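Long-range contacts in ribosomal RNA small subunit methyltransferase E (Legionella pneumophila, PDB 5O95), which probably methylates N3 of a specific uridine in 16S ribosomal RNA, with S-adenosyl-L-methionine as methyl donor: residues D49-T54 and V72-R77; T6-Q11 and Q42-N47; G18-L23 and F66-S71. All coordinates share one frame; numbering follows the deposited sequence.

All three contacts join neighbouring strands of the mixed sheet in the N-terminal PUA domain, whose order is 8-10, 42-46, 51-61, 64-74, 20-22. Contact 2 lies at one edge of the sheet and contact 3 at the other, with contact 1 on the hairpin between them. The centre of contact 1 is about 10 Å from that of contact 2 and 15 Å from that of contact 3; contacts 2 and 3 are about 11 Å apart. Along the chain contact 2 closes before contact 1 opens, while contact 3 interleaves with both. Leu45 of strand 42-46 touches Leu21 on the far edge strand, Val67 and Ile69, consistent with a strongly curled sheet enclosing the domain's apolar core.

Contact 1 (D49-T54 and V72-R77); sequences DNKEFT and VLEVNR
Glu52 and Arg77 form the charged link of this contact. The extended glutamate chain brings OE2 to Arg77 NH1 at 2.9 Å, a salt bridge whose N-H...O angle is 154°, with carboxylate and guanidinium nearly coplanar. A water bridges Glu52 OE1 to Arg77 NH2, so both carboxylate oxygens are tied to the same arginine. Val75 packs against both groups, its branched methyls lying against the carboxylate and one face of the guanidinium; its CG1 is 3.7 Å from Glu52 OE2. Asn148 also donates to OE2 and Gly146 accepts from NH1, while the backbone O of Arg77 accepts a bond from Arg223 of the second subunit, a residue that binds S-adenosyl-L-methionine.

The backbones form the open end of the antiparallel hairpin of strands 51-61 and 64-74 in the PUA domain. Glu52 and Leu73 are a hydrogen-bonded pair, each N reaching the other's O at 2.8 Å. Beyond it, Val75 N bonds to Asn50 O at 2.9 Å.

Amide contacts follow at Asn50, whose positive phi of 64° suits asparagine. Its amide stacks on that of Asn76, planes 23° apart, with the two ND2 atoms 3.3 Å from each other. Both are donors, and they do not bond: Asn50 ND2 turns to Gln149 OE1, whereas Asn76 OD1 accepts from Glu78 N. A second water joins Asn50 OD1 to Arg77 N.

Apolar packing occupies the face carrying Lys51, Phe53, Val72 and Glu74. Val72 turns both methyls to the ring of Phe53: CG1 comes within 3.5 Å of Phe53 CE2 and CG2 within 3.5 Å of Phe53 CD2. Lys51 lies alongside Glu74, but its NZ forms its salt bridge with Glu14.

Contact 2 (T6-Q11 and Q42-N47); sequences TIRIYQ and QLTLFN
Strands 8-10 and 42-46 run parallel, their axes 33° apart, and Thr44 N to Ile7 O (2.9 Å), Ile9 N to Thr44 O, Phe46 N to Ile9 O and Gln11 N to Phe46 O (2.8 Å) link them in the alternating pattern of a parallel pair. Phe46 carries one side. Its CG sits between backbone N and carbonyl carbon (chi1 63°), which turns the ring across the neighbouring strand. The Arg8 guanidinium lies flat on one ring face, planes 10° apart, in an off-centre cation-pi contact with CZ 4.2 Å from the ring centroid. The opposite face takes Tyr10, whose CB comes 3.7 Å from Phe46 CZ. An arginine suits the spot because its flat cation can stack while its N-H groups bond elsewhere: NE to Glu143 O, NH2 to Cys142 O and Asn148 OD1. On the other side, branched aliphatics touch: Ile7 CG2 meets Leu43 CD2 at 3.6 Å, and Ile9 CB meets Leu45 CD2 at 3.8 Å. Helix 25-34 packs on Ile9. This is the parallel edge pair of the otherwise antiparallel PUA-domain sheet, with an apolar face turned toward the helix.

Contact 3 (G18-L23 and F66-S71); sequences GQLLEL and FVRIAS
Arg68 sends its guanidinium across to the backbone of Gly18. Bends at chi2 and chi3 (66° and 62°) curl the arginine round so that NH1 reaches Gly18 O at 2.8 Å, with that oxygen in the guanidinium plane. One face of the guanidinium is covered by Leu20 CB, 3.7 Å from Arg68 CZ. The positive phi of Gly18, 86°, would jam a CB against the preceding carbonyl, so glycine fits here; its N bonds to Ile69 O.

The strands themselves pair antiparallel. Leu21 and Val67 are the hydrogen-bonded pair, each N 2.8 Å from the other's O, and Ile69 N bonds to Gln19 O at 2.8 Å. On the face shared by Leu20, Glu22, Phe66 and Arg68, the extended Glu22 chain runs alongside the Phe66 ring. Its CG lies over the ring face in a CH-pi contact, 4.2 Å from the centroid, and Glu22 CB touches Phe66 CE2 at 3.6 Å. The carboxylate also lies against the ring, Glu22 OE1 coming 3.6 Å from Phe66 CE2. On the opposite face of the sheet, Val67 CG2 packs on Leu21 CB at 3.9 Å, and its CG1 faces Leu23.

Second-shell residues hold the polar ends: Glu58 forms a salt bridge with Arg68 NE, and Gln64 donates to Glu22 OE2. Separately, Arg59 makes a cation-pi contact with the Phe66 ring. Further along, Ala70 and Ser71 both face Thr54, a classic beta bulge in strand 64-74.

The chemistry therefore divides by face: Leu21, Leu23, Val67 and Ile69 make an aliphatic one, with Val67 and Ile69 buried against Leu45, while on the other Glu22 packs on Phe66 and the Arg68 guanidinium on Leu20, their polar atoms bonding to Gln64, Gly18 and Glu58.

Contact 1 (D49-T54 and V72-R77)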
loop_
_atom_site.group_PDB
_atom_site.type_symbol
_atom_site.label_atom_id
_atom_site.label_comp_id
_atom_site.label_asym_id
_atom_site.label_seq_id
_atom_site.Cartn_x
_atom_site.Cartn_y
_atom_site.Cartn_z
ATOM N N ASP B 49 24.041 1.005 10.199
ATOM C CA ASP B 49 25.127 1.461 9.354
ATOM C C ASP B 49 25.519 0.366 8.363
ATOM O O ASP B 49 26.683 0.234 7.982
ATOM C CB ASP B 49 26.320 1.902 10.205
ATOM C CG ASP B 49 27.333 2.727 9.428
ATOM O OD1 ASP B 49 26.950 3.450 8.476
ATOM O OD2 ASP B 49 28.527 2.644 9.781
ATOM N N ASN B 50 24.521 -0.422 7.926
ATOM C CA ASN B 50 24.704 -1.395 6.844
ATOM C C ASN B 50 25.702 -2.499 7.195
ATOM O O ASN B 50 26.407 -3.024 6.317
ATOM C CB ASN B 50 25.008 -0.687 5.528
ATOM C CG ASN B 50 23.866 0.219 5.128
ATOM O OD1 ASN B 50 22.743 -0.247 4.997
ATOM N ND2 ASN B 50 24.134 1.522 4.990
ATOM N N LYS B 51 25.758 -2.866 8.473
ATOM C CA LYS B 51 26.461 -4.065 8.908
ATOM C C LYS B 51 25.460 -5.033 9.518
ATOM O O LYS B 51 24.581 -4.624 10.288
ATOM C CB LYS B 51 27.550 -3.740 9.929
ATOM C CG LYS B 51 28.700 -2.960 9.327
ATOM C CD LYS B 51 29.747 -2.616 10.384
ATOM C CE LYS B 51 30.798 -1.683 9.818
ATOM N NZ LYS B 51 31.771 -1.282 10.869
ATOM N N GLU B 52 25.607 -6.312 9.181
ATOM C CA GLU B 52 24.812 -7.394 9.750
ATOM C C GLU B 52 25.721 -8.258 10.611
ATOM O O GLU B 52 26.825 -8.616 10.185
ATOM C CB GLU B 52 24.182 -8.251 8.649
ATOM C CG GLU B 52 22.954 -7.590 8.013
ATOM C CD GLU B 52 22.307 -8.463 6.963
ATOM O OE1 GLU B 52 22.662 -9.651 6.812
ATOM O OE2 GLU B 52 21.391 -7.961 6.284
ATOM N N PHE B 53 25.257 -8.585 11.818
ATOM C CA PHE B 53 26.025 -9.363 12.788
ATOM C C PHE B 53 25.312 -10.694 12.972
ATOM O O PHE B 53 24.184 -10.740 13.466
ATOM C CB PHE B 53 26.127 -8.590 14.098
ATOM C CG PHE B 53 26.771 -7.241 13.939
ATOM C CD1 PHE B 53 26.000 -6.133 13.568
ATOM C CD2 PHE B 53 28.140 -7.078 14.161
ATOM C CE1 PHE B 53 26.590 -4.895 13.384
ATOM C CE2 PHE B 53 28.743 -5.847 13.974
ATOM C CZ PHE B 53 27.956 -4.742 13.604
ATOM N N THR B 54 25.949 -11.776 12.550
ATOM C CA THR B 54 25.360 -13.091 12.746
ATOM C C THR B 54 25.602 -13.493 14.183
ATOM O O THR B 54 26.748 -13.471 14.651
ATOM C CB THR B 54 25.981 -14.100 11.784
ATOM O OG1 THR B 54 25.738 -13.681 10.443
ATOM C CG2 THR B 54 25.359 -15.484 11.983
ATOM N N VAL B 72 30.508 -10.765 11.046
ATOM C CA VAL B 72 30.027 -9.450 10.627
ATOM C C VAL B 72 30.096 -9.373 9.108
ATOM O O VAL B 72 31.054 -9.861 8.504
ATOM C CB VAL B 72 30.875 -8.321 11.253
ATOM C CG1 VAL B 72 30.229 -6.957 10.980
ATOM C CG2 VAL B 72 31.039 -8.540 12.742
ATOM N N LEU B 73 29.072 -8.786 8.474
ATOM C CA LEU B 73 29.046 -8.704 7.015
ATOM C C LEU B 73 28.474 -7.354 6.620
ATOM O O LEU B 73 27.454 -6.939 7.174
ATOM C CB LEU B 73 28.168 -9.809 6.414
ATOM C CG LEU B 73 28.141 -9.854 4.885
ATOM C CD1 LEU B 73 29.529 -10.223 4.341
ATOM C CD2 LEU B 73 27.111 -10.862 4.386
ATOM N N GLU B 74 29.122 -6.662 5.691
ATOM C CA GLU B 74 28.568 -5.413 5.181
ATOM C C GLU B 74 27.479 -5.732 4.165
ATOM O O GLU B 74 27.728 -6.444 3.180
ATOM C CB GLU B 74 29.665 -4.551 4.567
ATOM C CG GLU B 74 30.781 -4.293 5.575
ATOM C CD GLU B 74 31.593 -3.049 5.282
ATOM O OE1 GLU B 74 31.370 -2.422 4.228
ATOM O OE2 GLU B 74 32.459 -2.698 6.116
ATOM N N VAL B 75 26.267 -5.222 4.415
ATOM C CA VAL B 75 25.110 -5.509 3.568
ATOM C C VAL B 75 24.266 -4.239 3.452
ATOM O O VAL B 75 23.792 -3.701 4.463
ATOM C CB VAL B 75 24.239 -6.662 4.106
ATOM C CG1 VAL B 75 23.068 -6.948 3.143
ATOM C CG2 VAL B 75 25.037 -7.917 4.362
ATOM N N ASN B 76 24.074 -3.761 2.228
ATOM C CA ASN B 76 23.362 -2.507 2.006
ATOM C C ASN B 76 22.173 -2.794 1.101
ATOM O O ASN B 76 22.350 -3.274 -0.021
ATOM C CB ASN B 76 24.311 -1.500 1.348
ATOM C CG ASN B 76 23.714 -0.108 1.243
ATOM O OD1 ASN B 76 22.613 0.076 0.712
ATOM N ND2 ASN B 76 24.424 0.882 1.781
ATOM N N ARG B 77 20.969 -2.475 1.585
ATOM C CA ARG B 77 19.754 -2.631 0.788
ATOM C C ARG B 77 19.063 -1.298 0.571
ATOM O O ARG B 77 17.837 -1.251 0.393
ATOM C CB ARG B 77 18.798 -3.640 1.417
ATOM C CG ARG B 77 19.360 -5.038 1.446
ATOM C CD ARG B 77 18.348 -6.066 1.970
ATOM N NE ARG B 77 18.967 -7.389 1.889
ATOM C CZ ARG B 77 19.576 -7.975 2.922
ATOM N NH1 ARG B 77 19.596 -7.392 4.120
ATOM N NH2 ARG B 77 20.156 -9.166 2.741
HETATM O O HOH W 1 20.439 -1.032 4.039
HETATM O O HOH W 2 21.786 -10.782 4.541
#

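Contact 2 (T6-Q11 and Q42-N47)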
loop_
_atom_site.group_PDB
_atom_site.type_symbol
_atom_site.label_atom_id
_atom_site.label_comp_id
_atom_site.label_asym_id
_atom_site.label_seq_id
_atom_site.Cartn_x
_atom_site.Cartn_y
_atom_site.Cartn_z
ATOM N N THR B 6 15.802 -15.846 9.031
ATOM C CA THR B 6 16.421 -15.495 10.299
ATOM C C THR B 6 15.815 -14.200 10.834
ATOM O O THR B 6 15.665 -13.220 10.102
ATOM C CB THR B 6 17.942 -15.366 10.143
ATOM O OG1 THR B 6 18.476 -16.578 9.593
ATOM C CG2 THR B 6 18.617 -15.123 11.500
ATOM N N ILE B 7 15.480 -14.211 12.123
ATOM C CA ILE B 7 14.982 -13.025 12.803
ATOM C C ILE B 7 16.043 -11.931 12.798
ATOM O O ILE B 7 17.209 -12.167 13.155
ATOM C CB ILE B 7 14.572 -13.416 14.231
ATOM C CG1 ILE B 7 13.349 -14.340 14.202
ATOM C CG2 ILE B 7 14.325 -12.184 15.082
ATOM C CD1 ILE B 7 12.108 -13.685 13.657
ATOM N N ARG B 8 15.643 -10.715 12.414
ATOM C CA ARG B 8 16.506 -9.544 12.394
ATOM C C ARG B 8 16.133 -8.592 13.523
ATOM O O ARG B 8 14.946 -8.357 13.776
ATOM C CB ARG B 8 16.370 -8.782 11.075
ATOM C CG ARG B 8 17.030 -9.484 9.905
ATOM C CD ARG B 8 16.474 -8.955 8.584
ATOM N NE ARG B 8 16.520 -7.499 8.521
ATOM C CZ ARG B 8 17.622 -6.782 8.307
ATOM N NH1 ARG B 8 18.823 -7.386 8.121
ATOM N NH2 ARG B 8 17.555 -5.471 8.293
ATOM N N ILE B 9 17.148 -8.029 14.183
ATOM C CA ILE B 9 16.962 -7.164 15.349
ATOM C C ILE B 9 17.921 -5.988 15.217
ATOM O O ILE B 9 19.130 -6.185 15.058
ATOM C CB ILE B 9 17.252 -7.916 16.673
ATOM C CG1 ILE B 9 16.333 -9.135 16.852
ATOM C CG2 ILE B 9 17.161 -6.977 17.876
ATOM C CD1 ILE B 9 14.843 -8.747 17.052
ATOM N N TYR B 10 17.401 -4.770 15.308
ATOM C CA TYR B 10 18.248 -3.591 15.251
ATOM C C TYR B 10 18.913 -3.382 16.607
ATOM O O TYR B 10 18.230 -3.297 17.636
ATOM C CB TYR B 10 17.362 -2.373 14.976
ATOM C CG TYR B 10 18.047 -1.046 15.145
ATOM C CD1 TYR B 10 19.077 -0.641 14.300
ATOM C CD2 TYR B 10 17.673 -0.191 16.180
ATOM C CE1 TYR B 10 19.695 0.593 14.453
ATOM C CE2 TYR B 10 18.285 1.050 16.351
ATOM C CZ TYR B 10 19.294 1.437 15.500
ATOM O OH TYR B 10 19.884 2.667 15.674
ATOM N N GLN B 11 20.254 -3.294 16.609
ATOM C CA GLN B 11 20.987 -2.873 17.800
ATOM C C GLN B 11 22.062 -1.901 17.343
ATOM O O GLN B 11 22.909 -2.273 16.512
ATOM C CB GLN B 11 21.686 -4.069 18.466
ATOM C CG GLN B 11 20.773 -5.051 19.201
ATOM C CD GLN B 11 20.218 -4.454 20.472
ATOM O OE1 GLN B 11 20.805 -4.581 21.556
ATOM N NE2 GLN B 11 19.078 -3.768 20.348
ATOM N N GLN B 42 19.347 -18.560 16.316
ATOM C CA GLN B 42 20.116 -17.591 15.551
ATOM C C GLN B 42 19.370 -16.269 15.422
ATOM O O GLN B 42 18.135 -16.226 15.368
ATOM C CB GLN B 42 20.398 -18.132 14.152
ATOM C CG GLN B 42 21.149 -19.446 14.157
ATOM C CD GLN B 42 22.561 -19.275 14.664
ATOM O OE1 GLN B 42 23.247 -18.320 14.297
ATOM N NE2 GLN B 42 22.999 -20.186 15.526
ATOM N N LEU B 43 20.146 -15.189 15.326
ATOM C CA LEU B 43 19.640 -13.845 15.091
ATOM C C LEU B 43 20.609 -13.129 14.171
ATOM O O LEU B 43 21.813 -13.385 14.192
ATOM C CB LEU B 43 19.611 -12.994 16.385
ATOM C CG LEU B 43 18.647 -13.322 17.515
ATOM C CD1 LEU B 43 18.936 -12.461 18.736
ATOM C CD2 LEU B 43 17.232 -13.084 17.033
ATOM N N THR B 44 20.083 -12.210 13.383
ATOM C CA THR B 44 20.893 -11.291 12.599
ATOM C C THR B 44 20.669 -9.919 13.198
ATOM O O THR B 44 19.570 -9.371 13.093
ATOM C CB THR B 44 20.485 -11.301 11.129
ATOM O OG1 THR B 44 20.661 -12.611 10.567
ATOM C CG2 THR B 44 21.333 -10.290 10.338
ATOM N N LEU B 45 21.673 -9.382 13.882
ATOM C CA LEU B 45 21.571 -8.006 14.337
ATOM C C LEU B 45 22.036 -7.093 13.216
ATOM O O LEU B 45 22.842 -7.481 12.379
ATOM C CB LEU B 45 22.461 -7.771 15.557
ATOM C CG LEU B 45 22.327 -8.866 16.601
ATOM C CD1 LEU B 45 23.339 -8.628 17.741
ATOM C CD2 LEU B 45 20.899 -8.970 17.136
ATOM N N PHE B 46 21.503 -5.878 13.182
ATOM C CA PHE B 46 22.066 -4.870 12.303
ATOM C C PHE B 46 22.072 -3.552 13.053
ATOM O O PHE B 46 21.287 -3.344 13.982
ATOM C CB PHE B 46 21.311 -4.771 10.968
ATOM C CG PHE B 46 19.879 -4.336 11.128
ATOM C CD1 PHE B 46 18.920 -5.260 11.510
ATOM C CD2 PHE B 46 19.519 -3.007 10.945
ATOM C CE1 PHE B 46 17.584 -4.871 11.682
ATOM C CE2 PHE B 46 18.176 -2.613 11.112
ATOM C CZ PHE B 46 17.232 -3.542 11.500
ATOM N N ASN B 47 22.969 -2.656 12.642
ATOM C CA ASN B 47 23.338 -1.521 13.484
ATOM C C ASN B 47 22.947 -0.166 12.904
ATOM O O ASN B 47 23.324 0.875 13.465
ATOM C CB ASN B 47 24.833 -1.562 13.839
ATOM C CG ASN B 47 25.742 -1.237 12.658
ATOM O OD1 ASN B 47 25.314 -1.216 11.498
ATOM N ND2 ASN B 47 27.037 -1.039 12.955
HETATM O O HOH W 3 16.046 -16.672 13.681
#

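Contact 3 (G18-L23 and F66-S71)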
loop_
_atom_site.group_PDB
_atom_site.type_symbol
_atom_site.label_atom_id
_atom_site.label_comp_id
_atom_site.label_asym_id
_atom_site.label_seq_id
_atom_site.Cartn_x
_atom_site.Cartn_y
_atom_site.Cartn_z
ATOM N N GLY B 18 33.075 -12.816 18.014
ATOM C CA GLY B 18 33.421 -13.352 19.313
ATOM C C GLY B 18 32.935 -12.539 20.493
ATOM O O GLY B 18 33.055 -13.009 21.630
ATOM N N GLN B 19 32.379 -11.347 20.271
ATOM C CA GLN B 19 31.937 -10.533 21.393
ATOM C C GLN B 19 30.594 -11.015 21.914
ATOM O O GLN B 19 29.768 -11.547 21.168
ATOM C CB GLN B 19 31.837 -9.060 20.998
ATOM C CG GLN B 19 33.225 -8.411 20.882
ATOM C CD GLN B 19 33.186 -6.965 20.428
ATOM O OE1 GLN B 19 32.127 -6.429 20.104
ATOM N NE2 GLN B 19 34.349 -6.324 20.400
ATOM N N LEU B 20 30.388 -10.823 23.212
ATOM C CA LEU B 20 29.110 -11.083 23.853
ATOM C C LEU B 20 28.359 -9.765 23.976
ATOM O O LEU B 20 28.916 -8.766 24.437
ATOM C CB LEU B 20 29.310 -11.694 25.241
ATOM C CG LEU B 20 28.026 -12.172 25.933
ATOM C CD1 LEU B 20 27.412 -13.351 25.195
ATOM C CD2 LEU B 20 28.323 -12.543 27.384
ATOM N N LEU B 21 27.102 -9.763 23.548
ATOM C CA LEU B 21 26.282 -8.561 23.585
ATOM C C LEU B 21 25.022 -8.851 24.386
ATOM O O LEU B 21 24.252 -9.751 24.030
ATOM C CB LEU B 21 25.916 -8.137 22.165
ATOM C CG LEU B 21 24.921 -6.985 22.060
ATOM C CD1 LEU B 21 25.503 -5.724 22.682
ATOM C CD2 LEU B 21 24.543 -6.767 20.604
ATOM N N GLU B 22 24.820 -8.103 25.469
ATOM C CA GLU B 22 23.529 -8.097 26.135
ATOM C C GLU B 22 22.609 -7.174 25.351
ATOM O O GLU B 22 22.890 -5.977 25.205
ATOM C CB GLU B 22 23.651 -7.604 27.574
ATOM C CG GLU B 22 22.313 -7.622 28.290
ATOM C CD GLU B 22 22.412 -7.164 29.725
ATOM O OE1 GLU B 22 23.538 -6.892 30.173
ATOM O OE2 GLU B 22 21.369 -7.076 30.400
ATOM N N LEU B 23 21.528 -7.725 24.820
ATOM C CA LEU B 23 20.645 -6.891 24.025
ATOM C C LEU B 23 20.105 -5.755 24.870
ATOM O O LEU B 23 19.978 -5.876 26.090
ATOM C CB LEU B 23 19.490 -7.728 23.493
ATOM C CG LEU B 23 19.904 -8.837 22.533
ATOM C CD1 LEU B 23 18.630 -9.534 22.046
ATOM C CD2 LEU B 23 20.688 -8.282 21.358
ATOM N N PHE B 66 21.502 -12.494 26.215
ATOM C CA PHE B 66 22.914 -12.372 25.860
ATOM C C PHE B 66 23.186 -13.146 24.571
ATOM O O PHE B 66 22.896 -14.339 24.492
ATOM C CB PHE B 66 23.806 -12.917 26.980
ATOM C CG PHE B 66 23.673 -12.161 28.264
ATOM C CD1 PHE B 66 22.693 -12.500 29.184
ATOM C CD2 PHE B 66 24.513 -11.094 28.548
ATOM C CE1 PHE B 66 22.556 -11.793 30.367
ATOM C CE2 PHE B 66 24.388 -10.389 29.738
ATOM C CZ PHE B 66 23.408 -10.736 30.641
ATOM N N VAL B 67 23.741 -12.471 23.576
ATOM C CA VAL B 67 23.987 -13.088 22.277
ATOM C C VAL B 67 25.476 -13.063 21.979
ATOM O O VAL B 67 26.193 -12.126 22.337
ATOM C CB VAL B 67 23.169 -12.449 21.134
ATOM C CG1 VAL B 67 21.711 -12.335 21.546
ATOM C CG2 VAL B 67 23.752 -11.098 20.708
ATOM N N ARG B 68 25.939 -14.107 21.309
ATOM C CA ARG B 68 27.338 -14.236 20.938
ATOM C C ARG B 68 27.457 -13.883 19.462
ATOM O O ARG B 68 26.808 -14.508 18.619
ATOM C CB ARG B 68 27.827 -15.656 21.226
ATOM C CG ARG B 68 29.304 -15.889 20.905
ATOM C CD ARG B 68 30.227 -15.062 21.813
ATOM N NE ARG B 68 30.085 -15.419 23.223
ATOM C CZ ARG B 68 30.859 -14.942 24.195
ATOM N NH1 ARG B 68 31.822 -14.079 23.906
ATOM N NH2 ARG B 68 30.665 -15.317 25.456
ATOM N N ILE B 69 28.225 -12.837 19.166
ATOM C CA ILE B 69 28.446 -12.396 17.796
ATOM C C ILE B 69 29.432 -13.353 17.141
ATOM O O ILE B 69 30.573 -13.493 17.602
ATOM C CB ILE B 69 29.006 -10.965 17.753
ATOM C CG1 ILE B 69 28.183 -10.004 18.615
ATOM C CG2 ILE B 69 29.118 -10.499 16.306
ATOM C CD1 ILE B 69 26.824 -9.773 18.110
ATOM N N ALA B 70 29.005 -14.013 16.064
ATOM C CA ALA B 70 29.894 -14.932 15.356
ATOM C C ALA B 70 30.629 -14.264 14.201
ATOM O O ALA B 70 31.813 -14.551 13.967
ATOM C CB ALA B 70 29.096 -16.122 14.824
ATOM N N SER B 71 29.958 -13.398 13.450
ATOM C CA SER B 71 30.575 -12.843 12.258
ATOM C C SER B 71 29.836 -11.575 11.862
ATOM O O SER B 71 28.723 -11.301 12.335
ATOM C CB SER B 71 30.610 -13.861 11.117
ATOM O OG SER B 71 29.277 -14.146 10.722
#